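Nicastrin (Dictyostelium purpureum, PDB 4R12) probably serves as an essential subunit of the gamma-secretase complex, which cleaves integral membrane proteins such as Notch receptors within the membrane. Local coordinates at residues N521-S524 with D525-P529; R507-Y510 with S511-Y515; F489-S492 with L493-L497. One frame throughout, in Å; residues are numbered along the deposited sequence.

Contact 1. Residues N521-S524 with D525-P529; sequences NCTS and DNDCP. With CA (calcium ion), chain G.
Asp527 turns its carboxylate back on the residues that precede the turn, and Thr523 receives it. The firmest link is backbone to side chain: Thr523 N donates to Asp527 OD2 over 2.9 Å and almost straight, at 169°, meeting the lone pair of OD2 on the side away from OD1. Two weak bonds converge on the same oxygen, one from the Thr523 hydroxyl OG1 and one from Ser524 N, so a single oxygen collects three donors. Asp527 can do this because its CG stands opposite its own carbonyl carbon (chi1 -68°), which sets CG beside its own backbone N and lets OD2 meet the N-H of Thr523. Backbone bonding supplies the second layer. Asp527 N donates to Ser524 O at 3.0 Å, and Cys528 N follows to Asp525 O at 2.9 Å, completing a short 3-10 turn.

This turn links strands 516-522 and 532-534 of a three-stranded antiparallel sheet that is small and cystine-stapled. Here sulfur does the apolar packing: Cys522 SG and Cys528 SG lie 3.5 Å apart yet are not bonded to each other, for Cys522 pairs with Cys533 and Cys528 with Cys538. Beside them the CB atoms of Cys522 and Asp527 meet at 3.7 Å.

Metal binding falls to carbonyls, away from the Asp527 carboxylate. Asp525 O and Cys528 O each bind calcium at 2.4 Å and Ser531 O joins them; the protein supplies main-chain oxygens alone, and three waters complete the six ligands. The Asp525 carboxylate stays off the ion, its OD1 accepting instead from the backbone N-H of Cys533.

Contact 2. Residues R507-Y510 with S511-Y515; sequences RLLY and SITQY
Thr513 closes the last turn of the helix by gripping Leu509 O twice. Its hydroxyl, OG1, donates to that oxygen at 2.7 Å, while its backbone N donates to it at 3.2 Å, the two arriving from opposite faces of the carbonyl plane. The conformation explains the double hold: with chi1 at 57°, OG1 sits between the backbone N and the carbonyl carbon and is turned back along the helix, and CG2 is left to lie across Leu509 CD1 at 4.0 Å.

Leu508 and Ile512, one turn apart, form the apolar counterpart on another side. The branch point CG of Leu508 and its CD1 both meet the tip, CD1, of Ile512, with CG also at 4.0 Å. Ile512 carries CG1 back beside its own N (chi1 -72°), which brings the arm over Leu508 O, the very oxygen that accepts the bond from Ile512 N at 2.9 Å.

Such an arrangement illustrates how a helix stops, here at the C-terminal end of helix 500-512, where Thr513 is the first residue to leave helical backbone angles. Beyond it Gln514 folds back: its NE2 donates to Ser511 O at 2.9 Å and 163°, with the acceptor in the plane of the amide. The NE2 bond helps fix the rotation of the amide, while Gln514 N approaches the same oxygen from the other face.

Tyr510 sends its hydroxyl to Val539 O. Arg507 reaches beyond the helix, bonding to Cys533 O and Leu472 O and making a cation-pi contact with Tyr534. Leu509, Ile512 and Thr513 rest on Ile248 of helix 234-252, and Leu508 and Ile512 on Phe454 of helix 452-463.

Contact 3. Residues F489-S492 with L493-L497; sequences FGTS and LTTTL
Ser492 and Thr495 face each other across a type I turn, and their hydroxyls form the tight part of this contact. Ser492 OG and Thr495 OG1 are 2.9 Å apart and hydrogen-bonded, and either could be the donor. The same Ser492 oxygen accepts from Thr494 N at 3.0 Å and 151°, which makes an ST turn within the beta turn; with chi1 near 78° OG leans back over its own main chain, toward Thr494 N. The turn's own backbone bond, Thr495 N to Ser492 O, is weak. Thr491 OG1 approaches Thr495 OG1 from the other flank, with the two side chains crossing at about a right angle, though that separation is so short that its exact length is doubtful. With an alanine here in place of Ser492, Thr494 N would probably be left without its acceptor and the Thr495 hydroxyl would lose one of its mates.

Crowding continues at Gly490, where the chain passes so near Thr495 O (3.4 Å from Gly490 CA) that a side chain would collide with it. The backbone bonds here are Leu497 N to Phe489 O, 3.0 Å, and Thr491 N to Thr495 O, 3.3 Å.

Thr491, Thr494 and Leu497 are on the exposed side, Thr494 with its CB directed away, and a water bridges Phe489 O and Leu497 O. The buried Phe489 ring takes Thr496 CG2 obliquely at CZ, 3.6 Å, and Leu493 CD2, also obliquely, at CE2, 4.0 Å.

Along the chain the loop falls between helix 452-463 and helix 500-512; Phe489 and Thr496 both press on Gln198 of strand 192-203 and on Asn547 of strand 542-548, while Leu493 reaches Asn547, Leu549 and Pro304.

Overall arrangement
The three contacts follow one another along the chain in the order 3, 2, 1, each closing before the next opens. Contacts 1 and 2 are the neighbours in space: their centres lie 16 Å apart, helix 500-512 is followed in the chain by strand 516-522, and the two touch through a long, weak salt bridge, Asp525 OD1 to Arg507 NH1 at 3.4 Å. The calcium of contact 1 is also about 7 Å from the side chain of Tyr510 in contact 2. Contact 3 stands apart, its centre 23 Å from that of contact 1 and 24 Å from that of contact 2, with nearest atoms about 12 and 13 Å away.

Contact 1. Residues N521-S524 with D525-P529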
ATOM      1  N   ASN A 521       3.840 -13.720 -32.104  1.00 29.85           N
ATOM      2  CA  ASN A 521       3.416 -14.979 -31.501  1.00 29.70           C
ATOM      3  C   ASN A 521       4.305 -15.381 -30.327  1.00 30.46           C
ATOM      4  O   ASN A 521       4.459 -16.557 -30.051  1.00 29.63           O
ATOM      5  CB  ASN A 521       3.377 -16.105 -32.550  1.00 31.22           C
ATOM      6  CG  ASN A 521       2.324 -15.857 -33.611  1.00 32.60           C
ATOM      7  OD1 ASN A 521       1.226 -15.403 -33.291  1.00 30.96           O
ATOM      8  ND2 ASN A 521       2.652 -16.120 -34.870  1.00 32.79           N
ATOM      9  N   CYS A 522       4.861 -14.402 -29.621  1.00 28.70           N
ATOM     10  CA  CYS A 522       5.626 -14.698 -28.408  1.00 30.70           C
ATOM     11  C   CYS A 522       4.753 -15.414 -27.374  1.00 28.88           C
ATOM     12  O   CYS A 522       3.536 -15.166 -27.316  1.00 28.58           O
ATOM     13  CB  CYS A 522       6.192 -13.416 -27.805  1.00 32.10           C
ATOM     14  SG  CYS A 522       4.905 -12.231 -27.293  1.00 35.12           S
ATOM     15  N   THR A 523       5.355 -16.302 -26.576  1.00 33.34           N
ATOM     16  CA  THR A 523       4.618 -16.948 -25.484  1.00 34.03           C
ATOM     17  C   THR A 523       5.222 -16.636 -24.108  1.00 32.87           C
ATOM     18  O   THR A 523       4.723 -17.099 -23.086  1.00 34.67           O
ATOM     19  CB  THR A 523       4.552 -18.482 -25.653  1.00 35.15           C
ATOM     20  OG1 THR A 523       5.878 -19.017 -25.670  1.00 38.50           O
ATOM     21  CG2 THR A 523       3.830 -18.861 -26.950  1.00 35.72           C
ATOM     22  N   SER A 524       6.293 -15.858 -24.076  1.00 34.38           N
ATOM     23  CA  SER A 524       6.835 -15.394 -22.803  1.00 34.26           C
ATOM     24  C   SER A 524       7.681 -14.158 -23.039  1.00 33.91           C
ATOM     25  O   SER A 524       8.099 -13.905 -24.165  1.00 34.24           O
ATOM     26  CB  SER A 524       7.669 -16.483 -22.128  1.00 36.62           C
ATOM     27  OG  SER A 524       8.960 -16.514 -22.701  1.00 37.70           O
ATOM     28  N   ASP A 525       7.934 -13.389 -21.982  1.00 34.99           N
ATOM     29  CA  ASP A 525       8.700 -12.157 -22.111  1.00 35.37           C
ATOM     30  C   ASP A 525      10.090 -12.403 -22.697  1.00 37.63           C
ATOM     31  O   ASP A 525      10.606 -11.560 -23.418  1.00 37.52           O
ATOM     32  CB  ASP A 525       8.828 -11.448 -20.757  1.00 33.79           C
ATOM     33  CG  ASP A 525       7.493 -11.002 -20.198  1.00 33.13           C
ATOM     34  OD1 ASP A 525       6.536 -10.784 -20.985  1.00 31.96           O
ATOM     35  OD2 ASP A 525       7.393 -10.855 -18.962  1.00 31.10           O
ATOM     36  N   ASN A 526      10.687 -13.561 -22.410  1.00 36.35           N
ATOM     37  CA  ASN A 526      12.030 -13.855 -22.916  1.00 39.76           C
ATOM     38  C   ASN A 526      12.068 -14.040 -24.438  1.00 39.97           C
ATOM     39  O   ASN A 526      13.140 -14.028 -25.044  1.00 42.22           O
ATOM     40  CB  ASN A 526      12.610 -15.100 -22.230  1.00 42.21           C
ATOM     41  CG  ASN A 526      12.782 -14.920 -20.728  1.00 44.46           C
ATOM     42  OD1 ASN A 526      12.855 -13.792 -20.219  1.00 43.78           O
ATOM     43  ND2 ASN A 526      12.853 -16.034 -20.009  1.00 47.18           N
ATOM     44  N   ASP A 527      10.900 -14.196 -25.060  1.00 37.05           N
ATOM     45  CA  ASP A 527      10.815 -14.259 -26.523  1.00 37.80           C
ATOM     46  C   ASP A 527      10.971 -12.879 -27.154  1.00 38.12           C
ATOM     47  O   ASP A 527      11.185 -12.761 -28.366  1.00 39.88           O
ATOM     48  CB  ASP A 527       9.473 -14.846 -26.984  1.00 37.66           C
ATOM     49  CG  ASP A 527       9.315 -16.312 -26.650  1.00 39.34           C
ATOM     50  OD1 ASP A 527      10.324 -16.992 -26.367  1.00 41.43           O
ATOM     51  OD2 ASP A 527       8.160 -16.791 -26.700  1.00 38.20           O
ATOM     52  N   CYS A 528      10.823 -11.840 -26.334  1.00 34.75           N
ATOM     53  CA  CYS A 528      10.757 -10.466 -26.822  1.00 35.97           C
ATOM     54  C   CYS A 528      12.020  -9.658 -26.506  1.00 37.94           C
ATOM     55  O   CYS A 528      12.288  -9.346 -25.352  1.00 36.25           O
ATOM     56  CB  CYS A 528       9.531  -9.755 -26.225  1.00 34.07           C
ATOM     57  SG  CYS A 528       7.927 -10.474 -26.784  1.00 33.34           S
ATOM     58  N   PRO A 529      12.793  -9.304 -27.542  1.00 37.96           N
ATOM     59  CA  PRO A 529      13.999  -8.494 -27.330  1.00 40.49           C
ATOM     60  C   PRO A 529      13.649  -7.106 -26.805  1.00 39.97           C
ATOM     61  O   PRO A 529      12.892  -6.394 -27.475  1.00 39.11           O
ATOM     62  CB  PRO A 529      14.616  -8.404 -28.731  1.00 42.70           C
ATOM     63  CG  PRO A 529      13.976  -9.509 -29.519  1.00 44.14           C
ATOM     64  CD  PRO A 529      12.591  -9.626 -28.961  1.00 39.80           C
TER
HETATM   65 CA    CA G 809      11.940  -9.637 -23.045  1.00 47.01          CA
HETATM   66  O   HOH W   1      14.101 -10.858 -23.537  1.00 41.29           O
HETATM   67  O   HOH W   2      13.160  -7.602 -22.256  1.00 38.84           O
HETATM   68  O   HOH W   3      11.930 -10.000 -20.744  1.00 39.77           O

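Contact 2. Residues R507-Y510 with S511-Y515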
ATOM      1  N   ARG A 507       2.211  -4.409 -15.221  1.00 23.25           N
ATOM      2  CA  ARG A 507       1.816  -4.800 -16.578  1.00 25.04           C
ATOM      3  C   ARG A 507       0.806  -3.817 -17.183  1.00 24.69           C
ATOM      4  O   ARG A 507       0.829  -3.555 -18.397  1.00 23.77           O
ATOM      5  CB  ARG A 507       1.242  -6.208 -16.580  1.00 24.72           C
ATOM      6  CG  ARG A 507       2.177  -7.311 -16.084  1.00 26.89           C
ATOM      7  CD  ARG A 507       2.992  -7.948 -17.191  1.00 28.45           C
ATOM      8  NE  ARG A 507       2.161  -8.576 -18.222  1.00 27.71           N
ATOM      9  CZ  ARG A 507       2.649  -9.069 -19.358  1.00 29.52           C
ATOM     10  NH1 ARG A 507       3.953  -8.998 -19.592  1.00 28.72           N
ATOM     11  NH2 ARG A 507       1.840  -9.627 -20.260  1.00 29.28           N
ATOM     12  N   LEU A 508      -0.067  -3.264 -16.348  1.00 23.47           N
ATOM     13  CA  LEU A 508      -1.039  -2.284 -16.819  1.00 23.42           C
ATOM     14  C   LEU A 508      -0.358  -0.957 -17.201  1.00 23.98           C
ATOM     15  O   LEU A 508      -0.607  -0.415 -18.277  1.00 24.44           O
ATOM     16  CB  LEU A 508      -2.122  -2.056 -15.754  1.00 24.13           C
ATOM     17  CG  LEU A 508      -3.200  -1.029 -16.094  1.00 23.75           C
ATOM     18  CD1 LEU A 508      -4.001  -1.471 -17.347  1.00 24.47           C
ATOM     19  CD2 LEU A 508      -4.126  -0.791 -14.884  1.00 23.22           C
ATOM     20  N   LEU A 509       0.516  -0.453 -16.331  1.00 23.52           N
ATOM     21  CA  LEU A 509       1.250   0.791 -16.597  1.00 23.61           C
ATOM     22  C   LEU A 509       2.123   0.643 -17.844  1.00 25.38           C
ATOM     23  O   LEU A 509       2.170   1.536 -18.685  1.00 25.17           O
ATOM     24  CB  LEU A 509       2.126   1.181 -15.396  1.00 22.12           C
ATOM     25  CG  LEU A 509       2.970   2.464 -15.496  1.00 24.33           C
ATOM     26  CD1 LEU A 509       2.082   3.661 -15.791  1.00 22.32           C
ATOM     27  CD2 LEU A 509       3.753   2.710 -14.215  1.00 22.93           C
ATOM     28  N   TYR A 510       2.829  -0.481 -17.928  1.00 21.45           N
ATOM     29  CA  TYR A 510       3.665  -0.790 -19.088  1.00 22.91           C
ATOM     30  C   TYR A 510       2.828  -0.719 -20.372  1.00 23.82           C
ATOM     31  O   TYR A 510       3.224  -0.090 -21.354  1.00 24.91           O
ATOM     32  CB  TYR A 510       4.297  -2.180 -18.927  1.00 22.68           C
ATOM     33  CG  TYR A 510       5.361  -2.525 -19.955  1.00 25.48           C
ATOM     34  CD1 TYR A 510       5.014  -2.938 -21.246  1.00 26.12           C
ATOM     35  CD2 TYR A 510       6.719  -2.445 -19.634  1.00 26.25           C
ATOM     36  CE1 TYR A 510       5.991  -3.249 -22.186  1.00 27.65           C
ATOM     37  CE2 TYR A 510       7.702  -2.753 -20.570  1.00 28.75           C
ATOM     38  CZ  TYR A 510       7.332  -3.157 -21.841  1.00 28.69           C
ATOM     39  OH  TYR A 510       8.300  -3.466 -22.773  1.00 30.63           O
ATOM     40  N   SER A 511       1.657  -1.347 -20.351  1.00 23.42           N
ATOM     41  CA  SER A 511       0.798  -1.388 -21.523  1.00 25.90           C
ATOM     42  C   SER A 511       0.248  -0.009 -21.909  1.00 24.84           C
ATOM     43  O   SER A 511       0.257   0.354 -23.087  1.00 26.99           O
ATOM     44  CB  SER A 511      -0.364  -2.364 -21.286  1.00 25.52           C
ATOM     45  OG  SER A 511      -1.239  -2.356 -22.394  1.00 24.29           O
ATOM     46  N   ILE A 512      -0.221   0.763 -20.926  1.00 25.74           N
ATOM     47  CA  ILE A 512      -0.864   2.041 -21.237  1.00 25.72           C
ATOM     48  C   ILE A 512       0.127   3.018 -21.862  1.00 27.21           C
ATOM     49  O   ILE A 512      -0.227   3.852 -22.694  1.00 28.66           O
ATOM     50  CB  ILE A 512      -1.463   2.685 -19.978  1.00 25.76           C
ATOM     51  CG1 ILE A 512      -2.703   1.927 -19.531  1.00 25.51           C
ATOM     52  CG2 ILE A 512      -1.850   4.138 -20.236  1.00 28.89           C
ATOM     53  CD1 ILE A 512      -3.112   2.404 -18.117  1.00 27.92           C
ATOM     54  N   THR A 513       1.383   2.895 -21.465  1.00 23.28           N
ATOM     55  CA  THR A 513       2.405   3.832 -21.905  1.00 25.16           C
ATOM     56  C   THR A 513       3.236   3.304 -23.080  1.00 27.53           C
ATOM     57  O   THR A 513       4.241   3.903 -23.445  1.00 27.92           O
ATOM     58  CB  THR A 513       3.348   4.182 -20.737  1.00 27.47           C
ATOM     59  OG1 THR A 513       3.914   2.978 -20.217  1.00 24.45           O
ATOM     60  CG2 THR A 513       2.580   4.891 -19.603  1.00 23.27           C
ATOM     61  N   GLN A 514       2.810   2.195 -23.681  1.00 25.56           N
ATOM     62  CA  GLN A 514       3.576   1.594 -24.776  1.00 27.92           C
ATOM     63  C   GLN A 514       3.770   2.564 -25.950  1.00 30.85           C
ATOM     64  O   GLN A 514       2.913   3.414 -26.211  1.00 31.20           O
ATOM     65  CB  GLN A 514       2.886   0.315 -25.273  1.00 26.89           C
ATOM     66  CG  GLN A 514       1.585   0.561 -26.016  1.00 30.11           C
ATOM     67  CD  GLN A 514       0.874  -0.730 -26.386  1.00 30.08           C
ATOM     68  OE1 GLN A 514       0.995  -1.219 -27.511  1.00 30.63           O
ATOM     69  NE2 GLN A 514       0.120  -1.279 -25.439  1.00 26.39           N
ATOM     70  N   TYR A 515       4.897   2.439 -26.649  1.00 27.52           N
ATOM     71  CA  TYR A 515       5.096   3.184 -27.893  1.00 30.05           C
ATOM     72  C   TYR A 515       5.163   2.267 -29.118  1.00 33.82           C
ATOM     73  O   TYR A 515       5.110   2.741 -30.249  1.00 32.10           O
ATOM     74  CB  TYR A 515       6.360   4.060 -27.809  1.00 31.28           C
ATOM     75  CG  TYR A 515       7.630   3.347 -27.399  1.00 33.45           C
ATOM     76  CD1 TYR A 515       8.449   2.744 -28.346  1.00 35.10           C
ATOM     77  CD2 TYR A 515       8.028   3.304 -26.068  1.00 31.55           C
ATOM     78  CE1 TYR A 515       9.613   2.105 -27.977  1.00 35.11           C
ATOM     79  CE2 TYR A 515       9.190   2.668 -25.688  1.00 31.20           C
ATOM     80  CZ  TYR A 515       9.979   2.068 -26.653  1.00 33.06           C
ATOM     81  OH  TYR A 515      11.132   1.430 -26.293  1.00 36.52           O
TER

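Contact 3. Residues F489-S492 with L493-L497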
ATOM      1  N   PHE A 489      10.249  -8.533   0.401  1.00 26.92           N
ATOM      2  CA  PHE A 489      11.054  -8.188  -0.753  1.00 27.65           C
ATOM      3  C   PHE A 489      11.481  -9.402  -1.563  1.00 30.19           C
ATOM      4  O   PHE A 489      11.477  -9.364  -2.792  1.00 28.89           O
ATOM      5  CB  PHE A 489      12.299  -7.410  -0.332  1.00 27.81           C
ATOM      6  CG  PHE A 489      13.224  -7.111  -1.470  1.00 28.08           C
ATOM      7  CD1 PHE A 489      12.960  -6.058  -2.329  1.00 28.19           C
ATOM      8  CD2 PHE A 489      14.343  -7.902  -1.704  1.00 31.33           C
ATOM      9  CE1 PHE A 489      13.801  -5.787  -3.399  1.00 30.19           C
ATOM     10  CE2 PHE A 489      15.197  -7.636  -2.766  1.00 31.62           C
ATOM     11  CZ  PHE A 489      14.929  -6.580  -3.615  1.00 32.67           C
ATOM     12  N   GLY A 490      11.866 -10.467  -0.871  1.00 29.48           N
ATOM     13  CA  GLY A 490      12.417 -11.645  -1.523  1.00 32.88           C
ATOM     14  C   GLY A 490      13.411 -12.317  -0.601  1.00 35.69           C
ATOM     15  O   GLY A 490      13.630 -11.848   0.516  1.00 35.13           O
ATOM     16  N   THR A 491      14.017 -13.412  -1.057  1.00 38.71           N
ATOM     17  CA  THR A 491      14.975 -14.148  -0.231  1.00 40.67           C
ATOM     18  C   THR A 491      16.406 -13.656  -0.409  1.00 41.57           C
ATOM     19  O   THR A 491      17.278 -13.969   0.401  1.00 45.19           O
ATOM     20  CB  THR A 491      14.928 -15.646  -0.536  1.00 41.40           C
ATOM     21  OG1 THR A 491      14.905 -15.837  -1.955  1.00 41.34           O
ATOM     22  CG2 THR A 491      13.667 -16.258   0.047  1.00 41.18           C
ATOM     23  N   SER A 492      16.641 -12.897  -1.478  1.00 40.00           N
ATOM     24  CA  SER A 492      17.936 -12.269  -1.731  1.00 42.02           C
ATOM     25  C   SER A 492      17.763 -11.136  -2.739  1.00 41.12           C
ATOM     26  O   SER A 492      16.661 -10.892  -3.214  1.00 38.19           O
ATOM     27  CB  SER A 492      18.947 -13.282  -2.263  1.00 41.07           C
ATOM     28  OG  SER A 492      18.710 -13.544  -3.636  1.00 40.61           O
ATOM     29  N   LEU A 493      18.853 -10.463  -3.088  1.00 38.36           N
ATOM     30  CA  LEU A 493      18.791  -9.408  -4.093  1.00 40.10           C
ATOM     31  C   LEU A 493      18.585  -9.965  -5.501  1.00 41.17           C
ATOM     32  O   LEU A 493      18.251  -9.229  -6.429  1.00 39.10           O
ATOM     33  CB  LEU A 493      20.060  -8.553  -4.036  1.00 41.77           C
ATOM     34  CG  LEU A 493      20.125  -7.620  -2.827  1.00 41.69           C
ATOM     35  CD1 LEU A 493      21.520  -7.015  -2.664  1.00 45.75           C
ATOM     36  CD2 LEU A 493      19.066  -6.521  -2.966  1.00 37.51           C
ATOM     37  N   THR A 494      18.763 -11.271  -5.657  1.00 41.60           N
ATOM     38  CA  THR A 494      18.609 -11.902  -6.959  1.00 42.53           C
ATOM     39  C   THR A 494      17.375 -12.801  -7.011  1.00 42.64           C
ATOM     40  O   THR A 494      17.109 -13.460  -8.019  1.00 43.11           O
ATOM     41  CB  THR A 494      19.852 -12.717  -7.316  1.00 42.85           C
ATOM     42  OG1 THR A 494      19.936 -13.855  -6.453  1.00 45.39           O
ATOM     43  CG2 THR A 494      21.090 -11.862  -7.126  1.00 44.31           C
ATOM     44  N   THR A 495      16.619 -12.838  -5.922  1.00 41.29           N
ATOM     45  CA  THR A 495      15.398 -13.624  -5.902  1.00 41.61           C
ATOM     46  C   THR A 495      14.238 -12.780  -5.401  1.00 39.77           C
ATOM     47  O   THR A 495      13.710 -13.034  -4.319  1.00 38.42           O
ATOM     48  CB  THR A 495      15.535 -14.885  -5.019  1.00 42.69           C
ATOM     49  OG1 THR A 495      15.926 -14.504  -3.693  1.00 46.57           O
ATOM     50  CG2 THR A 495      16.570 -15.829  -5.595  1.00 41.78           C
ATOM     51  N   THR A 496      13.845 -11.783  -6.195  1.00 38.26           N
ATOM     52  CA  THR A 496      12.800 -10.845  -5.801  1.00 38.17           C
ATOM     53  C   THR A 496      11.413 -11.457  -5.920  1.00 37.34           C
ATOM     54  O   THR A 496      11.180 -12.349  -6.733  1.00 37.29           O
ATOM     55  CB  THR A 496      12.832  -9.552  -6.644  1.00 37.48           C
ATOM     56  OG1 THR A 496      12.715  -9.882  -8.034  1.00 36.92           O
ATOM     57  CG2 THR A 496      14.130  -8.779  -6.402  1.00 37.72           C
ATOM     58  N   LEU A 497      10.497 -10.965  -5.092  1.00 36.65           N
ATOM     59  CA  LEU A 497       9.123 -11.457  -5.051  1.00 36.49           C
ATOM     60  C   LEU A 497       8.157 -10.295  -5.189  1.00 34.68           C
ATOM     61  O   LEU A 497       8.433  -9.195  -4.690  1.00 33.79           O
ATOM     62  CB  LEU A 497       8.847 -12.196  -3.737  1.00 35.97           C
ATOM     63  CG  LEU A 497       9.692 -13.427  -3.408  1.00 38.21           C
ATOM     64  CD1 LEU A 497       9.435 -13.853  -1.963  1.00 35.96           C
ATOM     65  CD2 LEU A 497       9.381 -14.560  -4.386  1.00 36.47           C
TER
HETATM   66  O   HOH W   4      10.569  -7.441  -4.651  1.00 28.98           O